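Local coordinates for protein putative surface-anchored fimbrial subunit (Corynebacterium diphtheriae, PDB 3HTL) that probably forms the shaft of a surface pilus, as the repeating major subunit SpaA joined end to end to other copies on the bacterial cell wall, at residues E3-A8 with D92-A97; Q235-T240 with P277-A282; R324-Q329 with L394-T399. One frame throughout, in Å; residues are numbered along the deposited sequence.

Overall arrangement
The three contacts follow one another along an elongated chain of Ig-like beta domains. Contacts 1 and 3 lie on opposite sides of its centre, their centres about 82 Å apart. Each is a partly buried antiparallel strand pair, built on backbone hydrogen bonds and interrupted by a beta bulge. Contact 1 adds an exposed arginine-asparagine grip to its edge. Contact 3 adds a buried phenylalanine and a sodium ion. Contact 2 lies between them, about 18 Å from the centre of the chain, and differs in kind. It is a surface contact in which a loop meets a strand end through amide side chains, with no strand pairing.

Contact 1. Residues E3-A8 with D92-A97; sequences ERTSIA and DNLTPA
The guanidinium of R4 lies with one face over the backbone of 92-97, where T95 N and L94 C sit below its rim. N93 OD1 comes to the edge, tilted from the guanidinium plane. R4 grips N93 side-on with two nitrogens. R4 NE donates to N93 OD1 at 2.8 Å, and R4 NH2 donates to the backbone N93 O at 3.0 Å. Both donors stand well above the carbonyl planes, and the guanidinium and amide planes are 63° apart. Bends at chi2 and chi3 of R4 fold the chain back to this position. T95 runs alongside it, with T95 CG2 3.4 Å from R4 NH1.

Next to this grip, T5 and L94 form an antiparallel hydrogen-bonded pair. T5 N reaches L94 O at 2.8 Å, and L94 N returns the bond to T5 O at 2.9 Å. N93 and L94 both face T5, which makes a G1 beta bulge. N93 takes the positive phi of 50° that this bulge needs. L94 CD1 meets I7 CD1 at 3.9 Å, and L41 of strand 38-44 packs on both residues. S6 OG bonds to D134 of the strand on the other side.

The contact ties the first strand of the N-terminal pilin domain to strand 88-94. Within the two segments R4 meets uncharged oxygens, a polar clamp rather than a salt bridge, which probably adds less than the T5-L94 main-chain bonds.

Contact 2. Residues Q235-T240 with P277-A282; sequences QLAGAT and PSNPTA
Q235 lays its side-chain amide against that of N279, at the end of strand 229-236 in the Cna-B-like, Ig-type middle domain. The partner segment 277-282 is a loop that leaves strand 268-276. Strands 229-236 and 268-276 both pair with strand 188-192, and the contact joins the end of the first to the loop that follows the second.

The chain of Q235 is extended beyond CG and slides past N279 in the opposite direction. The two amide planes are 23° apart and stacked. Q235 OE1 comes to 3.6 Å from N279 CB. Q235 NE2 goes further along the loop, to 3.5 Å from N279 CA and 3.3 Å from P280 CD. No hydrogen bond joins the two amides; they meet by their flat surfaces, and the CD methylene of P280 lies next to the glutamine nitrogen.

L236 follows and gives its backbone carbonyl to the loop. Its side chain takes little part and packs on L244. Its backbone also bonds to F187, beside strand 188-192. A237 adds a marginal touch, with its methyl 4.4 Å from N279 ND2. The chain then leaves for helix 238-242.

N279 is the residue that links these pieces. Its CG lies anti to the carbonyl carbon (chi1 -77°), which brings the amide flat against that of Q235. N279 OD1 accepts a hydrogen bond from the backbone N of F187, so both ends of the amide are used and its rotation is probably fixed. At the other end N279 ND2 donates to L236 O at 2.8 Å, nearly straight at 166°, with the oxygen in the amide plane of N279 and the nitrogen standing above the plane of the L236 carbonyl.

Contact 3. Residues R324-Q329 with L394-T399; sequences RTATFQ and LVETAT. With NA (sodium ion), chain C.
The ring of F328 meets the side chain of E396 obliquely, its plane 23° from that of the carboxylate. F328 CE1 lies 3.7 Å from E396 CB, and F328 CD1 is 4.1 Å from L394 CB. I311 of strand 302-315 packs on both F328 and L394. E396 is extended, with CG anti to the backbone N (chi1 -175°). This carries its carboxylate past the ring, where E396 OE1 accepts a bond from L406 N.

T327 and Q329 point to the opposite sheet face, and T397 at the bulge meets both. It crosses T327 at a slant, with T327 CG2 3.4 Å from T397 OG1. It lies at about a right angle to Q329, whose NE2 bonds to the backbone O of Q352.

Backbone bonds flank a one-residue shift in register. T327 N bonds to A398 O at 3.0 Å and T397 N to T327 O at 2.8 Å. Q329 and V395 exchange a bond each way.

T399 OG1 binds the sodium ion at 2.7 Å, with N432 OD1 and E404 O. T397 and A398 both face T327, a classic beta bulge. E396 near K313 and N432 is consistent with the lysine-asparagine isopeptide site of CnaB-type pilin domains.

Contact 1. Residues E3-A8 with D92-A97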
loop_
_atom_site.group_PDB
_atom_site.type_symbol
_atom_site.label_atom_id
_atom_site.label_comp_id
_atom_site.label_asym_id
_atom_site.label_seq_id
_atom_site.Cartn_x
_atom_site.Cartn_y
_atom_site.Cartn_z
ATOM N N GLU A 3 14.076 29.471 -37.186
ATOM C CA GLU A 3 12.907 29.752 -36.295
ATOM C C GLU A 3 12.799 28.652 -35.233
ATOM O O GLU A 3 12.823 27.458 -35.550
ATOM C CB GLU A 3 11.609 29.836 -37.111
ATOM C CG GLU A 3 11.351 31.189 -37.784
ATOM C CD GLU A 3 10.597 32.184 -36.900
ATOM O OE1 GLU A 3 10.406 31.914 -35.692
ATOM O OE2 GLU A 3 10.200 33.251 -37.423
ATOM N N ARG A 4 12.678 29.059 -33.974
ATOM C CA ARG A 4 12.583 28.103 -32.872
ATOM C C ARG A 4 11.141 27.613 -32.758
ATOM O O ARG A 4 10.203 28.351 -33.040
ATOM C CB ARG A 4 13.048 28.744 -31.555
ATOM C CG ARG A 4 14.441 29.416 -31.644
ATOM C CD ARG A 4 15.546 28.465 -32.173
ATOM N NE ARG A 4 15.873 27.398 -31.225
ATOM C CZ ARG A 4 16.744 26.409 -31.453
ATOM N NH1 ARG A 4 17.386 26.320 -32.612
ATOM N NH2 ARG A 4 16.975 25.496 -30.515
ATOM N N THR A 5 10.972 26.356 -32.366
ATOM C CA THR A 5 9.650 25.775 -32.232
ATOM C C THR A 5 9.421 25.402 -30.762
ATOM O O THR A 5 10.330 25.478 -29.937
ATOM C CB THR A 5 9.491 24.557 -33.151
ATOM O OG1 THR A 5 10.429 23.531 -32.770
ATOM C CG2 THR A 5 9.731 24.947 -34.631
ATOM N N SER A 6 8.185 25.046 -30.440
ATOM C CA SER A 6 7.872 24.512 -29.108
ATOM C C SER A 6 6.801 23.439 -29.219
ATOM O O SER A 6 5.999 23.456 -30.139
ATOM C CB SER A 6 7.496 25.633 -28.139
ATOM O OG SER A 6 6.212 26.194 -28.386
ATOM N N ILE A 7 6.832 22.463 -28.301
ATOM C CA ILE A 7 5.795 21.434 -28.218
ATOM C C ILE A 7 5.209 21.512 -26.805
ATOM O O ILE A 7 5.928 21.315 -25.834
ATOM C CB ILE A 7 6.350 20.032 -28.520
ATOM C CG1 ILE A 7 6.673 19.886 -30.024
ATOM C CG2 ILE A 7 5.360 18.932 -28.106
ATOM C CD1 ILE A 7 7.590 18.701 -30.318
ATOM N N ALA A 8 3.935 21.886 -26.709
ATOM C CA ALA A 8 3.189 21.876 -25.436
ATOM C C ALA A 8 2.355 20.609 -25.324
ATOM O O ALA A 8 1.446 20.366 -26.153
ATOM C CB ALA A 8 2.303 23.129 -25.339
ATOM N N ASP A 92 10.300 24.111 -24.975
ATOM C CA ASP A 92 10.542 25.331 -25.754
ATOM C C ASP A 92 11.927 25.334 -26.437
ATOM O O ASP A 92 12.773 24.444 -26.222
ATOM C CB ASP A 92 10.419 26.564 -24.828
ATOM C CG ASP A 92 9.927 27.827 -25.553
ATOM O OD1 ASP A 92 10.090 27.939 -26.799
ATOM O OD2 ASP A 92 9.372 28.726 -24.864
ATOM N N ASN A 93 12.137 26.336 -27.284
ATOM C CA ASN A 93 13.404 26.537 -27.950
ATOM C C ASN A 93 13.891 25.253 -28.618
ATOM O O ASN A 93 15.012 24.815 -28.394
ATOM C CB ASN A 93 14.445 27.083 -26.943
ATOM C CG ASN A 93 15.549 27.877 -27.620
ATOM O OD1 ASN A 93 15.333 28.478 -28.670
ATOM N ND2 ASN A 93 16.741 27.887 -27.018
ATOM N N LEU A 94 13.038 24.660 -29.451
ATOM C CA LEU A 94 13.376 23.441 -30.168
ATOM C C LEU A 94 13.735 23.779 -31.609
ATOM O O LEU A 94 13.145 24.671 -32.217
ATOM C CB LEU A 94 12.190 22.471 -30.174
ATOM C CG LEU A 94 11.639 21.989 -28.821
ATOM C CD1 LEU A 94 10.360 21.147 -29.040
ATOM C CD2 LEU A 94 12.708 21.197 -28.053
ATOM N N THR A 95 14.690 23.038 -32.155
ATOM C CA THR A 95 15.074 23.195 -33.550
ATOM C C THR A 95 14.041 22.411 -34.349
ATOM O O THR A 95 13.504 21.430 -33.849
ATOM C CB THR A 95 16.455 22.609 -33.823
ATOM O OG1 THR A 95 16.354 21.187 -33.933
ATOM C CG2 THR A 95 17.415 22.949 -32.699
ATOM N N PRO A 96 13.749 22.835 -35.584
ATOM C CA PRO A 96 12.784 22.059 -36.360
ATOM C C PRO A 96 13.193 20.602 -36.557
ATOM O O PRO A 96 14.311 20.324 -36.987
ATOM C CB PRO A 96 12.741 22.809 -37.698
ATOM C CG PRO A 96 12.989 24.213 -37.319
ATOM C CD PRO A 96 14.055 24.124 -36.234
ATOM N N ALA A 97 12.291 19.678 -36.247
ATOM C CA ALA A 97 12.571 18.252 -36.355
ATOM C C ALA A 97 11.286 17.436 -36.215
ATOM O O ALA A 97 10.215 17.998 -35.950
ATOM C CB ALA A 97 13.557 17.848 -35.267
#

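Contact 2. Residues Q235-T240 with P277-A282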
loop_
_atom_site.group_PDB
_atom_site.type_symbol
_atom_site.label_atom_id
_atom_site.label_comp_id
_atom_site.label_asym_id
_atom_site.label_seq_id
_atom_site.Cartn_x
_atom_site.Cartn_y
_atom_site.Cartn_z
ATOM N N GLN A 235 2.056 -10.318 -9.682
ATOM C CA GLN A 235 2.166 -9.740 -11.007
ATOM C C GLN A 235 1.357 -10.570 -11.990
ATOM O O GLN A 235 1.419 -11.811 -11.961
ATOM C CB GLN A 235 3.592 -9.746 -11.559
ATOM C CG GLN A 235 4.580 -8.886 -10.893
ATOM C CD GLN A 235 5.693 -8.481 -11.828
ATOM O OE1 GLN A 235 6.020 -9.185 -12.811
ATOM N NE2 GLN A 235 6.268 -7.331 -11.552
ATOM N N LEU A 236 0.606 -9.885 -12.838
ATOM C CA LEU A 236 -0.175 -10.553 -13.870
ATOM C C LEU A 236 0.609 -10.598 -15.172
ATOM O O LEU A 236 1.094 -9.589 -15.632
ATOM C CB LEU A 236 -1.503 -9.834 -14.089
ATOM C CG LEU A 236 -2.660 -10.200 -13.178
ATOM C CD1 LEU A 236 -2.232 -10.318 -11.785
ATOM C CD2 LEU A 236 -3.824 -9.189 -13.312
ATOM N N ALA A 237 0.677 -11.775 -15.783
ATOM C CA ALA A 237 1.305 -11.913 -17.107
ATOM C C ALA A 237 0.481 -12.877 -17.987
ATOM O O ALA A 237 -0.648 -13.223 -17.639
ATOM C CB ALA A 237 2.733 -12.394 -16.949
ATOM N N GLY A 238 1.041 -13.307 -19.120
ATOM C CA GLY A 238 0.390 -14.341 -19.951
ATOM C C GLY A 238 -0.969 -13.907 -20.481
ATOM O O GLY A 238 -1.182 -12.716 -20.757
ATOM N N ALA A 239 -1.895 -14.856 -20.629
ATOM C CA ALA A 239 -3.186 -14.555 -21.266
ATOM C C ALA A 239 -4.055 -13.683 -20.349
ATOM O O ALA A 239 -4.820 -12.836 -20.819
ATOM C CB ALA A 239 -3.930 -15.836 -21.640
ATOM N N THR A 240 -3.953 -13.927 -19.048
ATOM C CA THR A 240 -4.640 -13.105 -18.045
ATOM C C THR A 240 -4.323 -11.627 -18.262
ATOM O O THR A 240 -5.223 -10.799 -18.242
ATOM C CB THR A 240 -4.259 -13.502 -16.596
ATOM O OG1 THR A 240 -4.616 -14.871 -16.359
ATOM C CG2 THR A 240 -4.987 -12.626 -15.580
ATOM N N PRO A 277 0.875 -0.215 -13.044
ATOM C CA PRO A 277 0.412 -0.832 -14.292
ATOM C C PRO A 277 1.600 -1.236 -15.179
ATOM O O PRO A 277 1.708 -0.801 -16.322
ATOM C CB PRO A 277 -0.420 0.291 -14.938
ATOM C CG PRO A 277 0.252 1.538 -14.509
ATOM C CD PRO A 277 0.856 1.259 -13.118
ATOM N N SER A 278 2.488 -2.037 -14.621
ATOM C CA SER A 278 3.757 -2.389 -15.264
ATOM C C SER A 278 4.330 -3.566 -14.502
ATOM O O SER A 278 3.966 -3.788 -13.354
ATOM C CB SER A 278 4.744 -1.236 -15.232
ATOM O OG SER A 278 5.913 -1.572 -16.000
ATOM N N ASN A 279 5.223 -4.319 -15.139
ATOM C CA ASN A 279 5.775 -5.525 -14.547
ATOM C C ASN A 279 7.289 -5.349 -14.525
ATOM O O ASN A 279 7.969 -5.777 -15.460
ATOM C CB ASN A 279 5.386 -6.781 -15.360
ATOM C CG ASN A 279 3.950 -7.243 -15.115
ATOM O OD1 ASN A 279 3.257 -6.755 -14.213
ATOM N ND2 ASN A 279 3.495 -8.208 -15.923
ATOM N N PRO A 280 7.817 -4.690 -13.474
ATOM C CA PRO A 280 9.254 -4.411 -13.446
ATOM C C PRO A 280 10.087 -5.676 -13.466
ATOM O O PRO A 280 9.727 -6.663 -12.842
ATOM C CB PRO A 280 9.458 -3.690 -12.112
ATOM C CG PRO A 280 8.085 -3.216 -11.710
ATOM C CD PRO A 280 7.147 -4.232 -12.244
ATOM N N THR A 281 11.198 -5.603 -14.180
ATOM C CA THR A 281 12.191 -6.678 -14.238
ATOM C C THR A 281 13.040 -6.747 -12.953
ATOM O O THR A 281 13.485 -7.830 -12.570
ATOM C CB THR A 281 13.117 -6.480 -15.469
ATOM O OG1 THR A 281 13.717 -5.175 -15.438
ATOM C CG2 THR A 281 12.336 -6.633 -16.773
ATOM N N ALA A 282 13.279 -5.590 -12.319
ATOM C CA ALA A 282 13.980 -5.494 -11.032
ATOM C C ALA A 282 12.965 -5.622 -9.886
ATOM O O ALA A 282 11.801 -5.281 -10.060
ATOM C CB ALA A 282 14.728 -4.143 -10.936
#

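Contact 3. Residues R324-Q329 with L394-T399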
loop_
_atom_site.group_PDB
_atom_site.type_symbol
_atom_site.label_atom_id
_atom_site.label_comp_id
_atom_site.label_asym_id
_atom_site.label_seq_id
_atom_site.Cartn_x
_atom_site.Cartn_y
_atom_site.Cartn_z
ATOM N N ARG A 324 9.362 -13.382 46.820
ATOM C CA ARG A 324 7.948 -12.981 46.732
ATOM C C ARG A 324 7.596 -12.720 45.271
ATOM O O ARG A 324 8.214 -11.895 44.608
ATOM C CB ARG A 324 7.667 -11.743 47.585
ATOM C CG ARG A 324 7.787 -11.996 49.092
ATOM C CD ARG A 324 7.493 -10.783 49.929
ATOM N NE ARG A 324 8.431 -9.700 49.699
ATOM C CZ ARG A 324 8.591 -8.649 50.499
ATOM N NH1 ARG A 324 7.903 -8.527 51.631
ATOM N NH2 ARG A 324 9.472 -7.716 50.169
ATOM N N THR A 325 6.586 -13.444 44.808
ATOM C CA THR A 325 6.254 -13.608 43.410
ATOM C C THR A 325 4.730 -13.704 43.362
ATOM O O THR A 325 4.126 -14.346 44.231
ATOM C CB THR A 325 6.904 -14.939 42.919
ATOM O OG1 THR A 325 8.143 -14.669 42.237
ATOM C CG2 THR A 325 5.972 -15.765 42.054
ATOM N N ALA A 326 4.111 -13.065 42.361
ATOM C CA ALA A 326 2.690 -13.240 42.099
ATOM C C ALA A 326 2.474 -13.469 40.615
ATOM O O ALA A 326 3.299 -13.082 39.781
ATOM C CB ALA A 326 1.896 -12.033 42.556
ATOM N N THR A 327 1.345 -14.103 40.302
ATOM C CA THR A 327 1.030 -14.489 38.945
ATOM C C THR A 327 -0.371 -13.956 38.609
ATOM O O THR A 327 -1.291 -14.021 39.421
ATOM C CB THR A 327 1.082 -16.033 38.780
ATOM O OG1 THR A 327 2.375 -16.511 39.178
ATOM C CG2 THR A 327 0.824 -16.455 37.341
ATOM N N PHE A 328 -0.484 -13.381 37.419
ATOM C CA PHE A 328 -1.732 -12.877 36.889
ATOM C C PHE A 328 -2.084 -13.454 35.514
ATOM O O PHE A 328 -1.216 -13.860 34.700
ATOM C CB PHE A 328 -1.674 -11.364 36.758
ATOM C CG PHE A 328 -1.446 -10.669 38.041
ATOM C CD1 PHE A 328 -2.507 -10.164 38.756
ATOM C CD2 PHE A 328 -0.152 -10.500 38.532
ATOM C CE1 PHE A 328 -2.308 -9.514 39.924
ATOM C CE2 PHE A 328 0.048 -9.854 39.727
ATOM C CZ PHE A 328 -1.021 -9.364 40.423
ATOM N N GLN A 329 -3.386 -13.475 35.269
ATOM C CA GLN A 329 -3.922 -13.758 33.948
ATOM C C GLN A 329 -4.747 -12.591 33.483
ATOM O O GLN A 329 -5.397 -11.931 34.285
ATOM C CB GLN A 329 -4.732 -15.056 33.985
ATOM C CG GLN A 329 -3.785 -16.249 34.075
ATOM C CD GLN A 329 -4.432 -17.591 33.814
ATOM O OE1 GLN A 329 -5.394 -17.979 34.484
ATOM N NE2 GLN A 329 -3.854 -18.339 32.884
ATOM N N LEU A 394 -7.391 -8.109 35.229
ATOM C CA LEU A 394 -6.392 -9.039 35.667
ATOM C C LEU A 394 -6.946 -9.888 36.808
ATOM O O LEU A 394 -7.624 -9.387 37.713
ATOM C CB LEU A 394 -5.138 -8.287 36.160
ATOM C CG LEU A 394 -4.376 -7.476 35.105
ATOM C CD1 LEU A 394 -3.418 -6.416 35.745
ATOM C CD2 LEU A 394 -3.593 -8.414 34.210
ATOM N N VAL A 395 -6.662 -11.170 36.740
ATOM C CA VAL A 395 -7.007 -12.088 37.814
ATOM C C VAL A 395 -5.722 -12.593 38.442
ATOM O O VAL A 395 -4.858 -13.109 37.744
ATOM C CB VAL A 395 -7.823 -13.267 37.267
ATOM C CG1 VAL A 395 -7.945 -14.395 38.318
ATOM C CG2 VAL A 395 -9.208 -12.789 36.848
ATOM N N GLU A 396 -5.602 -12.451 39.758
ATOM C CA GLU A 396 -4.392 -12.903 40.456
ATOM C C GLU A 396 -4.571 -14.358 40.789
ATOM O O GLU A 396 -5.502 -14.709 41.520
ATOM C CB GLU A 396 -4.152 -12.100 41.733
ATOM C CG GLU A 396 -2.828 -12.466 42.404
ATOM C CD GLU A 396 -2.526 -11.614 43.624
ATOM O OE1 GLU A 396 -3.395 -11.447 44.503
ATOM O OE2 GLU A 396 -1.375 -11.146 43.724
ATOM N N THR A 397 -3.714 -15.198 40.232
ATOM C CA THR A 397 -3.836 -16.649 40.375
ATOM C C THR A 397 -2.919 -17.244 41.438
ATOM O O THR A 397 -3.173 -18.335 41.930
ATOM C CB THR A 397 -3.575 -17.379 39.066
ATOM O OG1 THR A 397 -2.259 -17.074 38.561
ATOM C CG2 THR A 397 -4.644 -17.032 38.031
ATOM N N ALA A 398 -1.859 -16.522 41.766
ATOM C CA ALA A 398 -0.931 -16.949 42.804
ATOM C C ALA A 398 -0.303 -15.715 43.418
ATOM O O ALA A 398 -0.275 -14.639 42.800
ATOM C CB ALA A 398 0.106 -17.834 42.217
ATOM N N THR A 399 0.181 -15.862 44.644
ATOM C CA THR A 399 0.780 -14.757 45.367
ATOM C C THR A 399 1.899 -15.302 46.267
ATOM O O THR A 399 2.303 -16.416 46.071
ATOM C CB THR A 399 -0.255 -13.946 46.121
ATOM O OG1 THR A 399 0.359 -12.778 46.684
ATOM C CG2 THR A 399 -0.952 -14.769 47.244
HETATM NA NA NA C . -1.727 -11.232 47.302
#